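Local structure of aminoglycoside N(3)-acetyltransferase, AAC(3)-IVa (Escherichia coli, 6MN3) at residues Asn188-Cys192 with Cys249-Asp253; His126-Val132 with Thr153-Leu157; Pro63-Gly67 with Ser78-Leu84. The protein transfers an acetyl group from acetyl-CoA to the 3-amino group of 2-deoxystreptamine antibiotics, and so probably confers resistance to drugs such as gentamicin and apramycin. One frame throughout, in Å; residues are numbered along the deposited sequence.

Along the chain the three contacts follow one another in series, contact 3 closing before contact 2 begins and contact 2 before contact 1. Their centres form a triangle with sides of about 16 Å (contacts 2 and 3), 18 Å (1 and 2) and 20 Å (1 and 3); contacts 1 and 3 stay about 9 Å apart at their nearest atoms. Side chains of strand 26-31 of the mixed central sheet pack against both contacts 2 and 3. Helix 154-161, which carries one side of contact 2, meets the zinc-bearing contact 1 where His156 touches Cys192, a possible catalytic pair, while contact 3 joins through Trp65 against Thr153 and His126.

Contact 1: Asn188-Cys192 with Cys249-Asp253; sequences NDHCC and CEECD. With ZN (zinc ion), chain D.
Cys191 meets Cys249 and Cys252 through sulfur, and a zinc ion joins the three. Cys191 SG lies 2.3 Å from the metal, while the SG atoms of Cys249 and Cys252 each stand 2.4 Å away. This draws the thiolates close together, with Cys191 SG only 3.6 Å from Cys252 SG. The cysteines reach the metal by different torsions: in Cys191 the sulfur sits between backbone N and carbonyl carbon (chi1 71°), whereas in Cys249 it swings anti to N (chi1 178°). Beside Cys252, His190 presents its CB to the sulfur at 3.9 Å, and its ring leads off the other way. There ND1 accepts the Cys192 N-H at 3.1 Å, a bent bond whose donor is tilted 34° out of the ring plane, and NE2 pairs with Glu159, so both ring nitrogens are engaged and the rotation of the imidazole is set.

Cys249 and Cys252 form a CxxC pair at the beginning of helix 250-257, where Asp253 N bonds to Cys249 O. His243 supplies the fourth ligand through ND1, completing a site of three cysteines and one histidine that ties this late helix to the loop after strand 181-187.

Away from the metal the packing is looser. Glu251, on the exposed side, lays CB at 3.5 Å from Cys191 N and runs its extended chain alongside the backbone of His190 and Cys191. Its carboxylate finds no donor across the contact: OE1 stands 3.2 Å from His190 O, another acceptor, and 4.4 Å from Asp189 OD2, a like-charged neighbour. That crowding of negative groups would probably be eased by solvent, and Asp189 has a long, weak ion pair with Arg170 on its other oxygen.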
ATOM      1  N   ASN A 188      14.396  -4.808  -2.817  1.00 93.79           N
ATOM      2  CA  ASN A 188      14.131  -4.489  -4.217  1.00 90.72           C
ATOM      3  C   ASN A 188      13.448  -3.124  -4.307  1.00 93.64           C
ATOM      4  O   ASN A 188      12.249  -3.000  -4.557  1.00 93.89           O
ATOM      5  CB  ASN A 188      13.284  -5.586  -4.854  1.00 83.78           C
ATOM      6  CG  ASN A 188      12.103  -5.980  -3.989  1.00 79.09           C
ATOM      7  OD1 ASN A 188      12.273  -6.448  -2.863  1.00 77.65           O
ATOM      8  ND2 ASN A 188      10.896  -5.786  -4.510  1.00 77.71           N
ATOM      9  N   ASP A 189      14.247  -2.083  -4.092  1.00 95.13           N
ATOM     10  CA  ASP A 189      13.764  -0.712  -4.096  1.00 97.76           C
ATOM     11  C   ASP A 189      14.320   0.047  -5.294  1.00 94.77           C
ATOM     12  O   ASP A 189      15.449  -0.188  -5.731  1.00 94.91           O
ATOM     13  CB  ASP A 189      14.145   0.014  -2.801  1.00105.04           C
ATOM     14  CG  ASP A 189      13.138   1.079  -2.410  1.00109.90           C
ATOM     15  OD1 ASP A 189      12.899   1.258  -1.197  1.00111.82           O
ATOM     16  OD2 ASP A 189      12.582   1.736  -3.315  1.00111.42           O
ATOM     17  N   HIS A 190      13.508   0.958  -5.819  1.00 95.66           N
ATOM     18  CA  HIS A 190      13.896   1.816  -6.932  1.00 95.08           C
ATOM     19  C   HIS A 190      12.992   3.043  -6.912  1.00 97.07           C
ATOM     20  O   HIS A 190      12.278   3.292  -5.935  1.00 94.22           O
ATOM     21  CB  HIS A 190      13.822   1.060  -8.263  1.00 89.48           C
ATOM     22  CG  HIS A 190      12.636   0.153  -8.378  1.00 84.16           C
ATOM     23  ND1 HIS A 190      11.452   0.546  -8.960  1.00 82.38           N
ATOM     24  CD2 HIS A 190      12.455  -1.132  -7.987  1.00 81.27           C
ATOM     25  CE1 HIS A 190      10.591  -0.456  -8.923  1.00 80.60           C
ATOM     26  NE2 HIS A 190      11.175  -1.485  -8.336  1.00 78.35           N
ATOM     27  N   CYS A 191      13.019   3.815  -8.001  1.00 97.79           N
ATOM     28  CA  CYS A 191      12.190   5.012  -8.083  1.00100.47           C
ATOM     29  C   CYS A 191      10.703   4.687  -8.134  1.00 96.36           C
ATOM     30  O   CYS A 191       9.881   5.583  -7.913  1.00100.58           O
ATOM     31  CB  CYS A 191      12.581   5.841  -9.306  1.00102.12           C
ATOM     32  SG  CYS A 191      12.095   5.101 -10.879  1.00 99.84           S
ATOM     33  N   CYS A 192      10.344   3.438  -8.436  1.00 87.37           N
ATOM     34  CA  CYS A 192       8.968   2.950  -8.487  1.00 83.91           C
ATOM     35  C   CYS A 192       8.118   3.660  -9.533  1.00 83.71           C
ATOM     36  O   CYS A 192       6.908   3.416  -9.609  1.00 81.19           O
ATOM     37  CB  CYS A 192       8.285   3.047  -7.116  1.00 84.94           C
ATOM     38  SG  CYS A 192       9.093   2.102  -5.806  1.00 90.07           S
ATOM     39  N   CYS A 249      18.128   7.119 -14.568  1.00 97.76           N
ATOM     40  CA  CYS A 249      17.548   7.163 -13.233  1.00 96.63           C
ATOM     41  C   CYS A 249      18.585   6.721 -12.208  1.00 99.03           C
ATOM     42  O   CYS A 249      19.142   5.622 -12.310  1.00 96.22           O
ATOM     43  CB  CYS A 249      16.307   6.282 -13.154  1.00 88.59           C
ATOM     44  SG  CYS A 249      15.561   6.240 -11.514  1.00 91.59           S
ATOM     45  N   GLU A 250      18.843   7.580 -11.220  1.00100.85           N
ATOM     46  CA  GLU A 250      19.804   7.241 -10.176  1.00100.53           C
ATOM     47  C   GLU A 250      19.281   6.134  -9.270  1.00 98.54           C
ATOM     48  O   GLU A 250      20.059   5.290  -8.812  1.00 92.87           O
ATOM     49  CB  GLU A 250      20.144   8.486  -9.356  1.00100.60           C
ATOM     50  CG  GLU A 250      21.553   8.497  -8.789  1.00104.53           C
ATOM     51  CD  GLU A 250      22.022   9.894  -8.430  1.00109.40           C
ATOM     52  OE1 GLU A 250      22.914  10.022  -7.566  1.00112.79           O
ATOM     53  OE2 GLU A 250      21.497  10.866  -9.014  1.00109.13           O
ATOM     54  N   GLU A 251      17.974   6.116  -9.005  1.00101.98           N
ATOM     55  CA  GLU A 251      17.408   5.103  -8.123  1.00104.20           C
ATOM     56  C   GLU A 251      17.284   3.749  -8.810  1.00101.11           C
ATOM     57  O   GLU A 251      17.318   2.712  -8.136  1.00101.02           O
ATOM     58  CB  GLU A 251      16.042   5.562  -7.610  1.00102.15           C
ATOM     59  CG  GLU A 251      15.779   5.226  -6.151  1.00101.82           C
ATOM     60  CD  GLU A 251      14.765   6.156  -5.512  1.00102.80           C
ATOM     61  OE1 GLU A 251      13.950   5.679  -4.696  1.00 99.86           O
ATOM     62  OE2 GLU A 251      14.785   7.366  -5.826  1.00105.03           O
ATOM     63  N   CYS A 252      17.144   3.732 -10.135  1.00 99.83           N
ATOM     64  CA  CYS A 252      17.001   2.480 -10.870  1.00 89.84           C
ATOM     65  C   CYS A 252      18.345   1.882 -11.265  1.00 87.24           C
ATOM     66  O   CYS A 252      18.527   0.663 -11.174  1.00 80.96           O
ATOM     67  CB  CYS A 252      16.143   2.695 -12.119  1.00 86.74           C
ATOM     68  SG  CYS A 252      14.376   2.433 -11.855  1.00 82.20           S
ATOM     69  N   ASP A 253      19.291   2.713 -11.706  1.00 92.77           N
ATOM     70  CA  ASP A 253      20.610   2.205 -12.061  1.00101.37           C
ATOM     71  C   ASP A 253      21.331   1.595 -10.865  1.00 99.43           C
ATOM     72  O   ASP A 253      22.210   0.747 -11.052  1.00 95.97           O
ATOM     73  CB  ASP A 253      21.457   3.321 -12.675  1.00107.94           C
ATOM     74  CG  ASP A 253      20.995   3.702 -14.069  1.00109.95           C
ATOM     75  OD1 ASP A 253      20.119   2.999 -14.617  1.00109.40           O
ATOM     76  OD2 ASP A 253      21.506   4.703 -14.615  1.00110.89           O
TER
HETATM   77 ZN    ZN D 302      13.919   4.697 -12.290  1.00 76.05          ZN

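Contact 2: His126-Val132 with Thr153-Leu157; sequences HSPASPV and TTLHL
His126 and Leu157 bring their CA atoms to 5.3 Å and Val132 and Thr154 to 6.0 Å, so the segment 126-132, a loop running into helix 131-137, approaches 153-157 at both its own ends, with a type I turn from Ser127 to Ser130 in between. The imidazole of His126 carries one end. The methyl CG2 of Thr153 sits squarely over one face, 3.3 Å from the ring centroid and 8° off its normal, a close CH-pi contact. Thr153 can do this because CG2 is anti to its backbone N, while OG1 lies beside that N. The CB of His156 approaches His126 ND1 at 3.3 Å, and the two rings, their planes at 37°, are set obliquely without stacking.

At the other end Val132 divides its branches: CG1 packs on Leu157 CB at 3.8 Å, the two side chains sliding past each other in opposite directions, and CG2 reaches the hydroxyl of Thr154. One water bridges this end, donating to Val132 O and hydrogen-bonding to Thr154 OG1. Leu157 also offers its CA-H to His126 O.

Beyond the contact, His156 ND1 makes a weak bond to Glu159 and NE2 comes 3.4 Å from Cys192 SG. The geometry is consistent with a Cys-His-Glu triad, with His126 packed against the histidine's CB.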
ATOM      1  N   HIS A 126       8.400  -6.295   2.102  1.00 70.26           N
ATOM      2  CA  HIS A 126       7.156  -6.782   1.514  1.00 66.75           C
ATOM      3  C   HIS A 126       7.295  -8.223   1.040  1.00 68.22           C
ATOM      4  O   HIS A 126       6.932  -8.555  -0.094  1.00 66.44           O
ATOM      5  CB  HIS A 126       6.728  -5.864   0.369  1.00 63.69           C
ATOM      6  CG  HIS A 126       6.738  -4.413   0.738  1.00 65.67           C
ATOM      7  ND1 HIS A 126       7.290  -3.442  -0.069  1.00 66.77           N
ATOM      8  CD2 HIS A 126       6.279  -3.772   1.838  1.00 65.54           C
ATOM      9  CE1 HIS A 126       7.161  -2.264   0.513  1.00 67.74           C
ATOM     10  NE2 HIS A 126       6.551  -2.435   1.672  1.00 66.80           N
ATOM     11  N   SER A 127       7.806  -9.082   1.914  1.00 71.03           N
ATOM     12  CA  SER A 127       8.034 -10.487   1.610  1.00 62.89           C
ATOM     13  C   SER A 127       6.721 -11.258   1.660  1.00 61.72           C
ATOM     14  O   SER A 127       5.681 -10.717   2.046  1.00 51.86           O
ATOM     15  CB  SER A 127       9.049 -11.055   2.601  1.00 63.31           C
ATOM     16  OG  SER A 127       8.423 -11.391   3.826  1.00 66.15           O
ATOM     17  N   PRO A 128       6.727 -12.535   1.260  1.00 63.96           N
ATOM     18  CA  PRO A 128       5.518 -13.362   1.421  1.00 66.51           C
ATOM     19  C   PRO A 128       5.066 -13.538   2.865  1.00 70.21           C
ATOM     20  O   PRO A 128       3.990 -14.109   3.089  1.00 70.37           O
ATOM     21  CB  PRO A 128       5.924 -14.704   0.801  1.00 66.53           C
ATOM     22  CG  PRO A 128       6.950 -14.341  -0.208  1.00 66.43           C
ATOM     23  CD  PRO A 128       7.713 -13.185   0.375  1.00 66.31           C
ATOM     24  N   ALA A 129       5.845 -13.079   3.845  1.00 73.46           N
ATOM     25  CA  ALA A 129       5.444 -13.106   5.246  1.00 81.45           C
ATOM     26  C   ALA A 129       5.127 -11.712   5.780  1.00 81.67           C
ATOM     27  O   ALA A 129       5.206 -11.480   6.989  1.00 90.53           O
ATOM     28  CB  ALA A 129       6.527 -13.767   6.096  1.00 84.45           C
ATOM     29  N   SER A 130       4.778 -10.783   4.905  1.00 72.90           N
ATOM     30  CA  SER A 130       4.451  -9.420   5.285  1.00 62.73           C
ATOM     31  C   SER A 130       2.949  -9.194   5.208  1.00 55.90           C
ATOM     32  O   SER A 130       2.222  -9.982   4.594  1.00 50.39           O
ATOM     33  CB  SER A 130       5.182  -8.429   4.372  1.00 62.33           C
ATOM     34  OG  SER A 130       4.758  -8.568   3.028  1.00 65.94           O
ATOM     35  N   PRO A 131       2.439  -8.134   5.843  1.00 56.32           N
ATOM     36  CA  PRO A 131       0.999  -7.844   5.742  1.00 46.58           C
ATOM     37  C   PRO A 131       0.484  -7.759   4.315  1.00 49.93           C
ATOM     38  O   PRO A 131      -0.652  -8.174   4.052  1.00 42.46           O
ATOM     39  CB  PRO A 131       0.869  -6.498   6.467  1.00 46.43           C
ATOM     40  CG  PRO A 131       1.960  -6.520   7.469  1.00 49.50           C
ATOM     41  CD  PRO A 131       3.105  -7.256   6.823  1.00 60.36           C
ATOM     42  N   VAL A 132       1.287  -7.241   3.382  1.00 47.83           N
ATOM     43  CA  VAL A 132       0.841  -7.133   1.998  1.00 41.70           C
ATOM     44  C   VAL A 132       0.629  -8.506   1.373  1.00 43.35           C
ATOM     45  O   VAL A 132      -0.140  -8.635   0.414  1.00 40.23           O
ATOM     46  CB  VAL A 132       1.837  -6.291   1.175  1.00 41.33           C
ATOM     47  CG1 VAL A 132       3.028  -7.128   0.733  1.00 45.27           C
ATOM     48  CG2 VAL A 132       1.142  -5.667  -0.025  1.00 45.00           C
ATOM     49  N   THR A 153       2.036  -0.989  -3.110  1.00 40.98           N
ATOM     50  CA  THR A 153       3.033  -1.807  -2.426  1.00 38.43           C
ATOM     51  C   THR A 153       2.950  -3.272  -2.843  1.00 43.40           C
ATOM     52  O   THR A 153       3.972  -3.970  -2.863  1.00 45.44           O
ATOM     53  CB  THR A 153       2.859  -1.660  -0.912  1.00 39.37           C
ATOM     54  OG1 THR A 153       3.148  -0.310  -0.529  1.00 50.58           O
ATOM     55  CG2 THR A 153       3.784  -2.593  -0.157  1.00 41.91           C
ATOM     56  N   THR A 154       1.753  -3.748  -3.202  1.00 37.93           N
ATOM     57  CA  THR A 154       1.594  -5.142  -3.610  1.00 43.54           C
ATOM     58  C   THR A 154       2.491  -5.489  -4.795  1.00 42.49           C
ATOM     59  O   THR A 154       2.904  -6.646  -4.943  1.00 41.85           O
ATOM     60  CB  THR A 154       0.123  -5.422  -3.934  1.00 45.45           C
ATOM     61  OG1 THR A 154      -0.675  -5.183  -2.766  1.00 33.67           O
ATOM     62  CG2 THR A 154      -0.079  -6.865  -4.382  1.00 34.12           C
ATOM     63  N   LEU A 155       2.828  -4.503  -5.629  1.00 39.08           N
ATOM     64  CA  LEU A 155       3.748  -4.755  -6.733  1.00 37.36           C
ATOM     65  C   LEU A 155       5.132  -5.151  -6.232  1.00 40.21           C
ATOM     66  O   LEU A 155       5.807  -5.970  -6.865  1.00 41.37           O
ATOM     67  CB  LEU A 155       3.836  -3.524  -7.634  1.00 36.91           C
ATOM     68  CG  LEU A 155       2.633  -3.325  -8.558  1.00 37.80           C
ATOM     69  CD1 LEU A 155       2.771  -2.048  -9.371  1.00 36.29           C
ATOM     70  CD2 LEU A 155       2.459  -4.531  -9.471  1.00 35.87           C
ATOM     71  N   HIS A 156       5.569  -4.588  -5.102  1.00 43.39           N
ATOM     72  CA  HIS A 156       6.841  -5.005  -4.517  1.00 44.60           C
ATOM     73  C   HIS A 156       6.795  -6.468  -4.095  1.00 45.53           C
ATOM     74  O   HIS A 156       7.796  -7.186  -4.200  1.00 48.20           O
ATOM     75  CB  HIS A 156       7.188  -4.117  -3.323  1.00 46.75           C
ATOM     76  CG  HIS A 156       7.807  -2.809  -3.702  1.00 52.88           C
ATOM     77  ND1 HIS A 156       9.032  -2.719  -4.326  1.00 57.51           N
ATOM     78  CD2 HIS A 156       7.373  -1.537  -3.539  1.00 53.76           C
ATOM     79  CE1 HIS A 156       9.325  -1.448  -4.534  1.00 59.57           C
ATOM     80  NE2 HIS A 156       8.334  -0.709  -4.065  1.00 56.49           N
ATOM     81  N   LEU A 157       5.640  -6.924  -3.607  1.00 46.29           N
ATOM     82  CA  LEU A 157       5.476  -8.338  -3.294  1.00 48.00           C
ATOM     83  C   LEU A 157       5.609  -9.191  -4.549  1.00 49.62           C
ATOM     84  O   LEU A 157       6.172 -10.291  -4.508  1.00 46.01           O
ATOM     85  CB  LEU A 157       4.121  -8.568  -2.622  1.00 42.74           C
ATOM     86  CG  LEU A 157       3.547  -9.988  -2.600  1.00 44.21           C
ATOM     87  CD1 LEU A 157       4.407 -10.917  -1.751  1.00 47.63           C
ATOM     88  CD2 LEU A 157       2.112  -9.973  -2.096  1.00 44.70           C
TER
HETATM   89  O   HOH W   1      -1.835  -7.291  -1.432  1.00 29.49           O

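Contact 3: Pro63-Gly67 with Ser78-Leu84; sequences PSWSG and SPVTPDL
Leu84 and Trp65 cross at about a right angle, the leucine tip lying against the indole face. From CB, the chain of Leu84 turns so that CG is anti to the carbonyl carbon (chi1 -75°), which brings CG to 4.0 Å from Trp65 NE1. At the fork, CD1 rises over the five-membered ring, 17° off its normal, and comes to 3.4 Å from Trp65 CE2; the same methyl touches Pro63 CB. The second branch, CD2, touches both Trp65 CZ2 at 3.8 Å and Pro63 CG at 3.9 Å. Thr81 places its methyl CG2 beside Trp65 CD1, its side chain running the same way as the indole.

Two hydrogen bonds join the segments beside this apolar cluster, one of them through a serine hydroxyl. Trp65 O accepts the N-H of Thr81 at 2.8 Å, in the carbonyl plane and nearly straight, and receives a CA-H contact from Val80 besides. Ser66 OG donates to Pro79 O from a position tilted 34° out of that carbonyl plane. Val80 CG2 meets Ser64 OG at 3.2 Å, a hydroxyl engaged with Arg99.

These bonds join two parts of the connection from strand 59-63 to helix 86-91, which doubles back on itself at the end of a central sheet strand. Trp65, whose indole also packs on Thr153, stands near, without touching, the residues of a possible Cys192-His156-Glu159 triad.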
ATOM      1  N   PRO A  63      -0.938   1.048   4.978  1.00 36.21           N
ATOM      2  CA  PRO A  63       0.483   1.101   5.332  1.00 37.05           C
ATOM      3  C   PRO A  63       0.692   2.024   6.522  1.00 41.11           C
ATOM      4  O   PRO A  63      -0.066   2.973   6.740  1.00 40.62           O
ATOM      5  CB  PRO A  63       1.147   1.652   4.065  1.00 39.90           C
ATOM      6  CG  PRO A  63       0.055   2.367   3.344  1.00 41.45           C
ATOM      7  CD  PRO A  63      -1.196   1.592   3.634  1.00 37.92           C
ATOM      8  N   SER A  64       1.731   1.733   7.304  1.00 51.17           N
ATOM      9  CA  SER A  64       1.938   2.459   8.550  1.00 52.00           C
ATOM     10  C   SER A  64       3.386   2.384   9.017  1.00 56.52           C
ATOM     11  O   SER A  64       3.645   2.235  10.215  1.00 60.72           O
ATOM     12  CB  SER A  64       1.007   1.908   9.634  1.00 52.24           C
ATOM     13  OG  SER A  64       0.890   2.808  10.721  1.00 62.08           O
ATOM     14  N   TRP A  65       4.335   2.492   8.091  1.00 57.04           N
ATOM     15  CA  TRP A  65       5.742   2.417   8.451  1.00 61.18           C
ATOM     16  C   TRP A  65       6.316   3.814   8.688  1.00 62.94           C
ATOM     17  O   TRP A  65       5.723   4.832   8.325  1.00 60.65           O
ATOM     18  CB  TRP A  65       6.540   1.678   7.376  1.00 60.28           C
ATOM     19  CG  TRP A  65       6.370   2.213   5.992  1.00 59.23           C
ATOM     20  CD1 TRP A  65       6.906   3.362   5.485  1.00 54.86           C
ATOM     21  CD2 TRP A  65       5.626   1.611   4.928  1.00 55.49           C
ATOM     22  NE1 TRP A  65       6.534   3.515   4.171  1.00 54.75           N
ATOM     23  CE2 TRP A  65       5.747   2.454   3.805  1.00 53.25           C
ATOM     24  CE3 TRP A  65       4.865   0.443   4.817  1.00 52.35           C
ATOM     25  CZ2 TRP A  65       5.137   2.165   2.588  1.00 48.59           C
ATOM     26  CZ3 TRP A  65       4.259   0.158   3.608  1.00 46.40           C
ATOM     27  CH2 TRP A  65       4.398   1.015   2.509  1.00 48.32           C
ATOM     28  N   SER A  66       7.500   3.845   9.304  1.00 63.33           N
ATOM     29  CA  SER A  66       8.114   5.088   9.761  1.00 71.03           C
ATOM     30  C   SER A  66       9.094   5.675   8.754  1.00 78.96           C
ATOM     31  O   SER A  66       9.167   6.901   8.608  1.00 79.91           O
ATOM     32  CB  SER A  66       8.835   4.858  11.090  1.00 72.10           C
ATOM     33  OG  SER A  66       7.915   4.739  12.159  1.00 71.95           O
ATOM     34  N   GLY A  67       9.862   4.831   8.069  1.00 78.74           N
ATOM     35  CA  GLY A  67      10.893   5.297   7.170  1.00 81.35           C
ATOM     36  C   GLY A  67      12.198   5.677   7.835  1.00 84.24           C
ATOM     37  O   GLY A  67      13.188   5.904   7.129  1.00 90.41           O
ATOM     38  N   SER A  78       5.317   5.594  17.373  1.00 70.89           N
ATOM     39  CA  SER A  78       6.058   5.869  16.146  1.00 70.34           C
ATOM     40  C   SER A  78       5.116   6.351  15.049  1.00 71.44           C
ATOM     41  O   SER A  78       4.215   5.601  14.641  1.00 70.84           O
ATOM     42  CB  SER A  78       6.814   4.627  15.680  1.00 70.82           C
ATOM     43  OG  SER A  78       7.921   4.351  16.523  1.00 79.80           O
ATOM     44  N   PRO A  79       5.277   7.574  14.552  1.00 69.53           N
ATOM     45  CA  PRO A  79       4.362   8.085  13.529  1.00 62.92           C
ATOM     46  C   PRO A  79       4.654   7.500  12.157  1.00 69.26           C
ATOM     47  O   PRO A  79       5.780   7.109  11.839  1.00 62.80           O
ATOM     48  CB  PRO A  79       4.621   9.598  13.542  1.00 64.48           C
ATOM     49  CG  PRO A  79       5.513   9.856  14.736  1.00 68.75           C
ATOM     50  CD  PRO A  79       6.257   8.588  14.964  1.00 70.05           C
ATOM     51  N   VAL A  80       3.603   7.443  11.339  1.00 63.90           N
ATOM     52  CA  VAL A  80       3.758   7.032   9.951  1.00 60.72           C
ATOM     53  C   VAL A  80       4.560   8.088   9.200  1.00 58.84           C
ATOM     54  O   VAL A  80       4.472   9.290   9.487  1.00 57.68           O
ATOM     55  CB  VAL A  80       2.380   6.807   9.301  1.00 56.70           C
ATOM     56  CG1 VAL A  80       2.528   6.188   7.928  1.00 58.79           C
ATOM     57  CG2 VAL A  80       1.524   5.922  10.184  1.00 55.82           C
ATOM     58  N   THR A  81       5.367   7.638   8.245  1.00 58.77           N
ATOM     59  CA  THR A  81       6.143   8.569   7.439  1.00 64.85           C
ATOM     60  C   THR A  81       5.207   9.548   6.734  1.00 66.77           C
ATOM     61  O   THR A  81       4.122   9.157   6.283  1.00 67.95           O
ATOM     62  CB  THR A  81       6.991   7.821   6.408  1.00 66.99           C
ATOM     63  OG1 THR A  81       7.488   8.748   5.435  1.00 69.72           O
ATOM     64  CG2 THR A  81       6.164   6.752   5.710  1.00 60.62           C
ATOM     65  N   PRO A  82       5.584  10.826   6.630  1.00 68.35           N
ATOM     66  CA  PRO A  82       4.687  11.810   6.001  1.00 66.75           C
ATOM     67  C   PRO A  82       4.408  11.532   4.535  1.00 66.33           C
ATOM     68  O   PRO A  82       3.471  12.121   3.982  1.00 63.39           O
ATOM     69  CB  PRO A  82       5.436  13.137   6.183  1.00 65.99           C
ATOM     70  CG  PRO A  82       6.866  12.747   6.367  1.00 68.50           C
ATOM     71  CD  PRO A  82       6.838  11.439   7.099  1.00 70.13           C
ATOM     72  N   ASP A  83       5.178  10.654   3.891  1.00 67.07           N
ATOM     73  CA  ASP A  83       4.939  10.326   2.493  1.00 68.43           C
ATOM     74  C   ASP A  83       3.727   9.424   2.300  1.00 60.70           C
ATOM     75  O   ASP A  83       3.249   9.295   1.167  1.00 57.77           O
ATOM     76  CB  ASP A  83       6.180   9.666   1.894  1.00 83.22           C
ATOM     77  CG  ASP A  83       6.251   9.820   0.388  1.00 94.67           C
ATOM     78  OD1 ASP A  83       5.916  10.914  -0.113  1.00 98.11           O
ATOM     79  OD2 ASP A  83       6.640   8.847  -0.293  1.00 97.16           O
ATOM     80  N   LEU A  84       3.222   8.800   3.364  1.00 56.50           N
ATOM     81  CA  LEU A  84       2.054   7.937   3.257  1.00 51.52           C
ATOM     82  C   LEU A  84       0.742   8.679   3.481  1.00 51.07           C
ATOM     83  O   LEU A  84      -0.325   8.097   3.254  1.00 49.43           O
ATOM     84  CB  LEU A  84       2.169   6.768   4.243  1.00 45.82           C
ATOM     85  CG  LEU A  84       3.154   5.674   3.820  1.00 48.14           C
ATOM     86  CD1 LEU A  84       3.244   4.576   4.864  1.00 48.78           C
ATOM     87  CD2 LEU A  84       2.764   5.094   2.468  1.00 49.08           C
TER